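Local coordinates for protein serine acetyltransferase (PDB 3P47) that probably transfers an acetyl group to L-serine, giving O-acetylserine for cysteine biosynthesis, and binds L-cysteine, at residues 185-190 and 203-208; 191-196 and 221-226. One frame throughout, in Å; residues are numbered along the deposited sequence.

Both contacts lie in the left-handed parallel beta-helix of the hexapeptide-repeat fold, their centres about 10 Å apart. Along the chain their segments alternate: 185-190, 191-196, 203-208, 221-226. Contact 1 pairs strands 187-188 and 205-207 of one wall. Contact 2 turns the corner to strand 193-194 of the next wall and joins it to the end of the long loop that runs from strand 205-207 to strand 227-228. Glu190 of contact 1 makes a salt bridge to Arg224 of contact 2, and Gly207 packs on His225. Both contacts reach the same bound cysteine, whose site is completed by His210 and by Asp116 and Asp181 of a second subunit.

Contact 1 of 2, residues 185-190 and 203-208; sequences GVVIGE and SVTLGA. With CYS (cysteine), chain B.
The flat groups here are the peptide units of 187-189 and 204-206, whose N-H and C=O edges face each other across a parallel strand pair. One face of that sheet carries Ile188 and Leu206, the other Val187 and Thr205. Between the strands, Val187 N donates to Val204 O at 2.8 Å, lying in the carbonyl plane with a C=O...N angle of 159°. Leu206 N returns a bond to Val187 O, also 2.8 Å long and almost collinear with that carbonyl (173°). Gly189 N closes the ladder on Leu206 O at 3.0 Å. Val204 O takes a second, weaker approach, a CA-H...O contact from Val186 CA at 3.1 Å.

On the first face, Ile188 CG1 and Leu206 CD1 meet loosely at 4.5 Å; these side chains look into the prism of the left-handed beta-helix, where both touch Ile194 and Leu206 also meets Ile234. The second face looks toward a neighbouring subunit. There Thr205 OG1 lies beside its own backbone N (chi1 -73°), which brings it alongside Val187 CB at 3.8 Å. That hydroxyl also bonds Gln202 of the second subunit and a water at 2.6 Å from OG1. The same water donates to Gly185 O and, weakly, to Ser203 O, bridging the two coils where their strands begin.

At the far end, Ala208 O approaches CB of the bound cysteine at 3.3 Å. The chemistry implies a pair of neighbouring coils stitched by backbone bonds whose inner face is wholly aliphatic, whereas the outer face holds a buried hydroxyl satisfied by one ordered water and by Gln202 of the second subunit; the same wall thus serves the helical core, the trimer interface and the edge of the ligand pocket.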
ATOM      1  N   GLY A 185       7.193   1.519   1.530  1.00 15.79           N
ATOM      2  CA  GLY A 185       7.815   2.818   1.672  1.00 16.97           C
ATOM      3  C   GLY A 185       9.148   2.916   0.956  1.00 17.99           C
ATOM      4  O   GLY A 185       9.753   4.010   0.941  1.00 18.27           O
ATOM      5  N   VAL A 186       9.613   1.803   0.352  1.00 16.32           N
ATOM      6  CA  VAL A 186      10.870   1.877  -0.405  1.00 16.98           C
ATOM      7  C   VAL A 186      10.669   2.735  -1.638  1.00 16.01           C
ATOM      8  O   VAL A 186       9.677   2.570  -2.332  1.00 15.80           O
ATOM      9  CB  VAL A 186      11.392   0.470  -0.791  1.00 15.03           C
ATOM     10  CG1 VAL A 186      12.496   0.544  -1.873  1.00 17.78           C
ATOM     11  CG2 VAL A 186      11.951  -0.200   0.450  1.00 18.23           C
ATOM     12  N   VAL A 187      11.576   3.681  -1.896  1.00 16.50           N
ATOM     13  CA  VAL A 187      11.501   4.486  -3.108  1.00 16.62           C
ATOM     14  C   VAL A 187      12.869   4.440  -3.785  1.00 17.88           C
ATOM     15  O   VAL A 187      13.882   4.761  -3.147  1.00 17.45           O
ATOM     16  CB  VAL A 187      11.101   5.938  -2.793  1.00 18.09           C
ATOM     17  CG1 VAL A 187      11.256   6.802  -4.014  1.00 18.38           C
ATOM     18  CG2 VAL A 187       9.611   6.010  -2.261  1.00 14.78           C
ATOM     19  N   ILE A 188      12.900   4.056  -5.063  1.00 17.16           N
ATOM     20  CA  ILE A 188      14.176   3.993  -5.796  1.00 18.32           C
ATOM     21  C   ILE A 188      14.007   4.767  -7.110  1.00 17.87           C
ATOM     22  O   ILE A 188      13.188   4.423  -7.933  1.00 19.59           O
ATOM     23  CB  ILE A 188      14.614   2.537  -6.060  1.00 17.22           C
ATOM     24  CG1 ILE A 188      14.845   1.733  -4.731  1.00 19.03           C
ATOM     25  CG2 ILE A 188      15.884   2.532  -6.983  1.00 17.47           C
ATOM     26  CD1 ILE A 188      15.079   0.178  -5.018  1.00 20.53           C
ATOM     27  N   GLY A 189      14.793   5.828  -7.280  1.00 19.77           N
ATOM     28  CA  GLY A 189      14.578   6.778  -8.359  1.00 19.56           C
ATOM     29  C   GLY A 189      15.079   6.411  -9.745  1.00 20.04           C
ATOM     30  O   GLY A 189      15.887   5.510  -9.944  1.00 19.56           O
ATOM     31  N   GLU A 190      14.553   7.159 -10.712  1.00 19.82           N
ATOM     32  CA  GLU A 190      14.858   7.036 -12.133  1.00 20.06           C
ATOM     33  C   GLU A 190      16.345   6.857 -12.467  1.00 19.86           C
ATOM     34  O   GLU A 190      16.679   6.137 -13.390  1.00 20.81           O
ATOM     35  CB  GLU A 190      14.317   8.276 -12.875  1.00 20.03           C
ATOM     36  CG  GLU A 190      14.539   8.174 -14.404  1.00 22.11           C
ATOM     37  CD  GLU A 190      13.743   9.206 -15.209  1.00 24.07           C
ATOM     38  OE1 GLU A 190      13.513   8.973 -16.412  1.00 19.92           O
ATOM     39  OE2 GLU A 190      13.355  10.226 -14.644  1.00 21.63           O
ATOM     40  N   SER A 203      10.726   1.510   4.123  1.00 17.75           N
ATOM     41  CA  SER A 203      10.910   2.958   4.287  1.00 19.11           C
ATOM     42  C   SER A 203      12.266   3.498   3.889  1.00 18.92           C
ATOM     43  O   SER A 203      12.619   4.585   4.319  1.00 20.39           O
ATOM     44  CB  SER A 203      10.609   3.395   5.752  1.00 19.65           C
ATOM     45  OG  SER A 203       9.206   3.310   5.990  1.00 22.69           O
ATOM     46  N   VAL A 204      12.999   2.776   3.045  1.00 18.52           N
ATOM     47  CA  VAL A 204      14.266   3.287   2.516  1.00 18.21           C
ATOM     48  C   VAL A 204      14.033   4.096   1.232  1.00 18.42           C
ATOM     49  O   VAL A 204      13.318   3.655   0.321  1.00 17.68           O
ATOM     50  CB  VAL A 204      15.253   2.130   2.235  1.00 19.35           C
ATOM     51  CG1 VAL A 204      16.364   2.558   1.285  1.00 17.87           C
ATOM     52  CG2 VAL A 204      15.832   1.565   3.527  1.00 18.68           C
ATOM     53  N   THR A 205      14.670   5.250   1.130  1.00 18.13           N
ATOM     54  CA  THR A 205      14.658   6.024  -0.123  1.00 19.20           C
ATOM     55  C   THR A 205      16.072   6.058  -0.685  1.00 20.23           C
ATOM     56  O   THR A 205      17.008   6.384   0.044  1.00 21.76           O
ATOM     57  CB  THR A 205      14.167   7.494   0.087  1.00 19.62           C
ATOM     58  OG1 THR A 205      12.742   7.515   0.310  1.00 18.46           O
ATOM     59  CG2 THR A 205      14.447   8.355  -1.180  1.00 20.19           C
ATOM     60  N   LEU A 206      16.197   5.733  -1.969  1.00 20.22           N
ATOM     61  CA  LEU A 206      17.425   5.998  -2.739  1.00 21.83           C
ATOM     62  C   LEU A 206      16.914   6.944  -3.806  1.00 21.47           C
ATOM     63  O   LEU A 206      16.402   6.519  -4.848  1.00 20.35           O
ATOM     64  CB  LEU A 206      17.946   4.688  -3.351  1.00 22.79           C
ATOM     65  CG  LEU A 206      18.619   3.724  -2.364  1.00 23.91           C
ATOM     66  CD1 LEU A 206      18.920   2.371  -2.979  1.00 25.96           C
ATOM     67  CD2 LEU A 206      19.934   4.339  -1.847  1.00 25.96           C
ATOM     68  N   GLY A 207      16.975   8.236  -3.517  1.00 21.14           N
ATOM     69  CA  GLY A 207      16.103   9.146  -4.245  1.00 22.13           C
ATOM     70  C   GLY A 207      16.621  10.549  -4.245  1.00 22.23           C
ATOM     71  O   GLY A 207      17.822  10.754  -4.207  1.00 20.99           O
ATOM     72  N   ALA A 208      15.694  11.503  -4.336  1.00 23.16           N
ATOM     73  CA  ALA A 208      16.032  12.914  -4.316  1.00 24.39           C
ATOM     74  C   ALA A 208      14.816  13.669  -3.786  1.00 25.45           C
ATOM     75  O   ALA A 208      13.668  13.177  -3.867  1.00 25.14           O
ATOM     76  CB  ALA A 208      16.379  13.406  -5.733  1.00 23.58           C
TER
HETATM   77  N   CYS B 314      10.352  12.169  -8.385  1.00 21.30           N
HETATM   78  CA  CYS B 314      11.534  13.040  -8.110  1.00 25.12           C
HETATM   79  C   CYS B 314      12.700  12.733  -9.068  1.00 23.40           C
HETATM   80  O   CYS B 314      13.773  13.270  -8.923  1.00 25.10           O
HETATM   81  CB  CYS B 314      11.972  12.821  -6.667  1.00 25.21           C
HETATM   82  SG  CYS B 314      12.633  11.217  -6.567  1.00 35.08           S
HETATM   83  OXT CYS B 314      12.593  11.930  -9.985  1.00 23.37           O
HETATM   84  O   HOH W   1      11.524   6.245   2.258  1.00 28.40           O

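Contact 2 of 2, residues 191-196 and 221-226; sequences TAIIGE and GTKRHP. With CYS (cysteine), chain B.
Thr191 OG1 is gripped by the 221-226 loop: Arg224 N donates to it at 2.9 Å in a nearly straight bond (167°), and His225 N adds a weak one. The hydroxyl sits between its own backbone N and carbonyl carbon (chi1 67°), which turns it toward His225 ND1 at 3.0 Å, where either atom could be the donor. Thr191 N also gives its hydrogen to ND1, from 20° out of the ring plane, so ND1 is met by both the backbone N-H and the hydroxyl of Thr191. Lys223, its chain bent at chi2, curls back to put NZ 3.1 Å from Thr191 O and to bond His225 O as well.

Backbone pairing is a single bond, Ile193 N to Pro226 O at 3.1 Å, where the loop returns to the left-handed beta-helix, entering strand 227-228 alongside strand 193-194.

The bound cysteine is met by Arg224 and by the NE2 of His225. Arg224 grips the carboxylate with two bonds, NE to O and NH2 to OXT, both 2.9 Å, while His225 NE2 adds a weak one to O.

In van der Waals contact, His225 CE1 lies over one face of the Arg224 guanidinium, and Thr191 CG2 approaches NH1 obliquely at 3.6 Å.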
ATOM      1  N   THR A 191      17.215   7.546 -11.749  1.00 20.97           N
ATOM      2  CA  THR A 191      18.618   7.494 -12.073  1.00 21.48           C
ATOM      3  C   THR A 191      19.454   6.806 -11.034  1.00 22.38           C
ATOM      4  O   THR A 191      20.680   6.836 -11.104  1.00 22.81           O
ATOM      5  CB  THR A 191      19.202   8.885 -12.450  1.00 21.78           C
ATOM      6  OG1 THR A 191      19.197   9.738 -11.309  1.00 21.13           O
ATOM      7  CG2 THR A 191      18.373   9.481 -13.554  1.00 21.57           C
ATOM      8  N   ALA A 192      18.791   6.131 -10.106  1.00 21.26           N
ATOM      9  CA  ALA A 192      19.504   5.291  -9.130  1.00 21.27           C
ATOM     10  C   ALA A 192      20.306   4.164  -9.793  1.00 20.65           C
ATOM     11  O   ALA A 192      19.876   3.568 -10.786  1.00 20.89           O
ATOM     12  CB  ALA A 192      18.489   4.745  -8.106  1.00 21.72           C
ATOM     13  N   ILE A 193      21.481   3.855  -9.233  1.00 21.44           N
ATOM     14  CA  ILE A 193      22.264   2.697  -9.699  1.00 22.08           C
ATOM     15  C   ILE A 193      22.605   1.889  -8.490  1.00 21.91           C
ATOM     16  O   ILE A 193      23.152   2.429  -7.523  1.00 22.54           O
ATOM     17  CB  ILE A 193      23.594   3.136 -10.413  1.00 22.69           C
ATOM     18  CG1 ILE A 193      23.325   4.091 -11.559  1.00 24.42           C
ATOM     19  CG2 ILE A 193      24.412   1.930 -10.908  1.00 23.39           C
ATOM     20  CD1 ILE A 193      22.447   3.593 -12.607  1.00 30.12           C
ATOM     21  N   ILE A 194      22.263   0.595  -8.526  1.00 21.08           N
ATOM     22  CA  ILE A 194      22.467  -0.247  -7.377  1.00 21.07           C
ATOM     23  C   ILE A 194      23.266  -1.502  -7.812  1.00 21.00           C
ATOM     24  O   ILE A 194      22.913  -2.195  -8.778  1.00 20.18           O
ATOM     25  CB  ILE A 194      21.099  -0.671  -6.763  1.00 21.43           C
ATOM     26  CG1 ILE A 194      20.304   0.561  -6.326  1.00 22.25           C
ATOM     27  CG2 ILE A 194      21.340  -1.749  -5.700  1.00 19.77           C
ATOM     28  CD1 ILE A 194      18.875   0.250  -5.862  1.00 24.10           C
ATOM     29  N   GLY A 195      24.334  -1.782  -7.085  1.00 22.03           N
ATOM     30  CA  GLY A 195      25.214  -2.906  -7.405  1.00 22.87           C
ATOM     31  C   GLY A 195      24.668  -4.230  -6.903  1.00 24.19           C
ATOM     32  O   GLY A 195      23.477  -4.344  -6.572  1.00 23.35           O
ATOM     33  N   GLU A 196      25.554  -5.227  -6.813  1.00 22.64           N
ATOM     34  CA  GLU A 196      25.169  -6.604  -6.499  1.00 23.52           C
ATOM     35  C   GLU A 196      24.967  -6.767  -4.985  1.00 21.67           C
ATOM     36  O   GLU A 196      25.573  -6.044  -4.174  1.00 23.03           O
ATOM     37  CB  GLU A 196      26.276  -7.581  -6.981  1.00 22.92           C
ATOM     38  CG  GLU A 196      25.840  -9.039  -7.145  1.00 26.69           C
ATOM     39  CD  GLU A 196      25.187  -9.387  -8.490  1.00 28.05           C
ATOM     40  OE1 GLU A 196      24.631 -10.508  -8.604  1.00 26.11           O
ATOM     41  OE2 GLU A 196      25.216  -8.568  -9.433  1.00 29.87           O
ATOM     42  N   GLY A 221      14.888  15.298 -15.873  1.00 26.56           N
ATOM     43  CA  GLY A 221      15.888  14.231 -15.855  1.00 26.47           C
ATOM     44  C   GLY A 221      17.237  14.592 -15.255  1.00 25.74           C
ATOM     45  O   GLY A 221      17.305  15.325 -14.283  1.00 27.08           O
ATOM     46  N   THR A 222      18.297  14.059 -15.869  1.00 26.62           N
ATOM     47  CA  THR A 222      19.696  14.126 -15.399  1.00 26.24           C
ATOM     48  C   THR A 222      19.939  13.229 -14.199  1.00 26.59           C
ATOM     49  O   THR A 222      19.022  12.972 -13.415  1.00 23.62           O
ATOM     50  CB  THR A 222      20.224  15.537 -15.066  1.00 27.21           C
ATOM     51  OG1 THR A 222      19.794  15.940 -13.753  1.00 27.42           O
ATOM     52  CG2 THR A 222      19.827  16.536 -16.126  1.00 27.76           C
ATOM     53  N   LYS A 223      21.188  12.780 -14.065  1.00 26.54           N
ATOM     54  CA  LYS A 223      21.596  11.956 -12.930  1.00 26.95           C
ATOM     55  C   LYS A 223      21.479  12.737 -11.621  1.00 26.67           C
ATOM     56  O   LYS A 223      22.130  13.795 -11.382  1.00 26.53           O
ATOM     57  CB  LYS A 223      23.018  11.432 -13.167  1.00 26.95           C
ATOM     58  CG  LYS A 223      23.693  10.833 -11.954  1.00 27.52           C
ATOM     59  CD  LYS A 223      22.987   9.591 -11.436  1.00 30.04           C
ATOM     60  CE  LYS A 223      23.978   8.781 -10.568  1.00 29.81           C
ATOM     61  NZ  LYS A 223      23.337   7.679  -9.814  1.00 29.38           N
ATOM     62  N   ARG A 224      20.631  12.223 -10.740  1.00 25.09           N
ATOM     63  CA  ARG A 224      20.239  12.992  -9.577  1.00 24.34           C
ATOM     64  C   ARG A 224      19.890  12.115  -8.382  1.00 23.37           C
ATOM     65  O   ARG A 224      19.526  12.643  -7.343  1.00 23.42           O
ATOM     66  CB  ARG A 224      19.062  13.942  -9.911  1.00 23.56           C
ATOM     67  CG  ARG A 224      17.784  13.205 -10.325  1.00 22.46           C
ATOM     68  CD  ARG A 224      16.745  14.099 -10.997  1.00 23.01           C
ATOM     69  NE  ARG A 224      15.513  13.326 -11.249  1.00 22.14           N
ATOM     70  CZ  ARG A 224      15.308  12.521 -12.295  1.00 21.41           C
ATOM     71  NH1 ARG A 224      16.252  12.334 -13.225  1.00 20.02           N
ATOM     72  NH2 ARG A 224      14.153  11.852 -12.403  1.00 19.27           N
ATOM     73  N   HIS A 225      20.029  10.792  -8.521  1.00 23.85           N
ATOM     74  CA  HIS A 225      19.770   9.847  -7.414  1.00 23.49           C
ATOM     75  C   HIS A 225      21.051   9.066  -7.080  1.00 24.00           C
ATOM     76  O   HIS A 225      22.010   9.083  -7.858  1.00 24.07           O
ATOM     77  CB  HIS A 225      18.639   8.891  -7.809  1.00 23.05           C
ATOM     78  CG  HIS A 225      17.370   9.596  -8.190  1.00 23.71           C
ATOM     79  ND1 HIS A 225      16.874   9.604  -9.476  1.00 23.28           N
ATOM     80  CD2 HIS A 225      16.514  10.341  -7.454  1.00 22.67           C
ATOM     81  CE1 HIS A 225      15.767  10.321  -9.516  1.00 22.67           C
ATOM     82  NE2 HIS A 225      15.520  10.773  -8.298  1.00 22.62           N
ATOM     83  N   PRO A 226      21.083   8.364  -5.938  1.00 23.78           N
ATOM     84  CA  PRO A 226      22.415   7.838  -5.555  1.00 23.98           C
ATOM     85  C   PRO A 226      22.942   6.669  -6.404  1.00 23.79           C
ATOM     86  O   PRO A 226      22.187   5.972  -7.082  1.00 23.24           O
ATOM     87  CB  PRO A 226      22.215   7.408  -4.090  1.00 23.92           C
ATOM     88  CG  PRO A 226      20.892   8.097  -3.649  1.00 23.50           C
ATOM     89  CD  PRO A 226      20.065   8.080  -4.900  1.00 23.82           C
TER
HETATM   90  N   CYS B 314      10.352  12.169  -8.385  1.00 21.30           N
HETATM   91  CA  CYS B 314      11.534  13.040  -8.110  1.00 25.12           C
HETATM   92  C   CYS B 314      12.700  12.733  -9.068  1.00 23.40           C
HETATM   93  O   CYS B 314      13.773  13.270  -8.923  1.00 25.10           O
HETATM   94  CB  CYS B 314      11.972  12.821  -6.667  1.00 25.21           C
HETATM   95  SG  CYS B 314      12.633  11.217  -6.567  1.00 35.08           S
HETATM   96  OXT CYS B 314      12.593  11.930  -9.985  1.00 23.37           O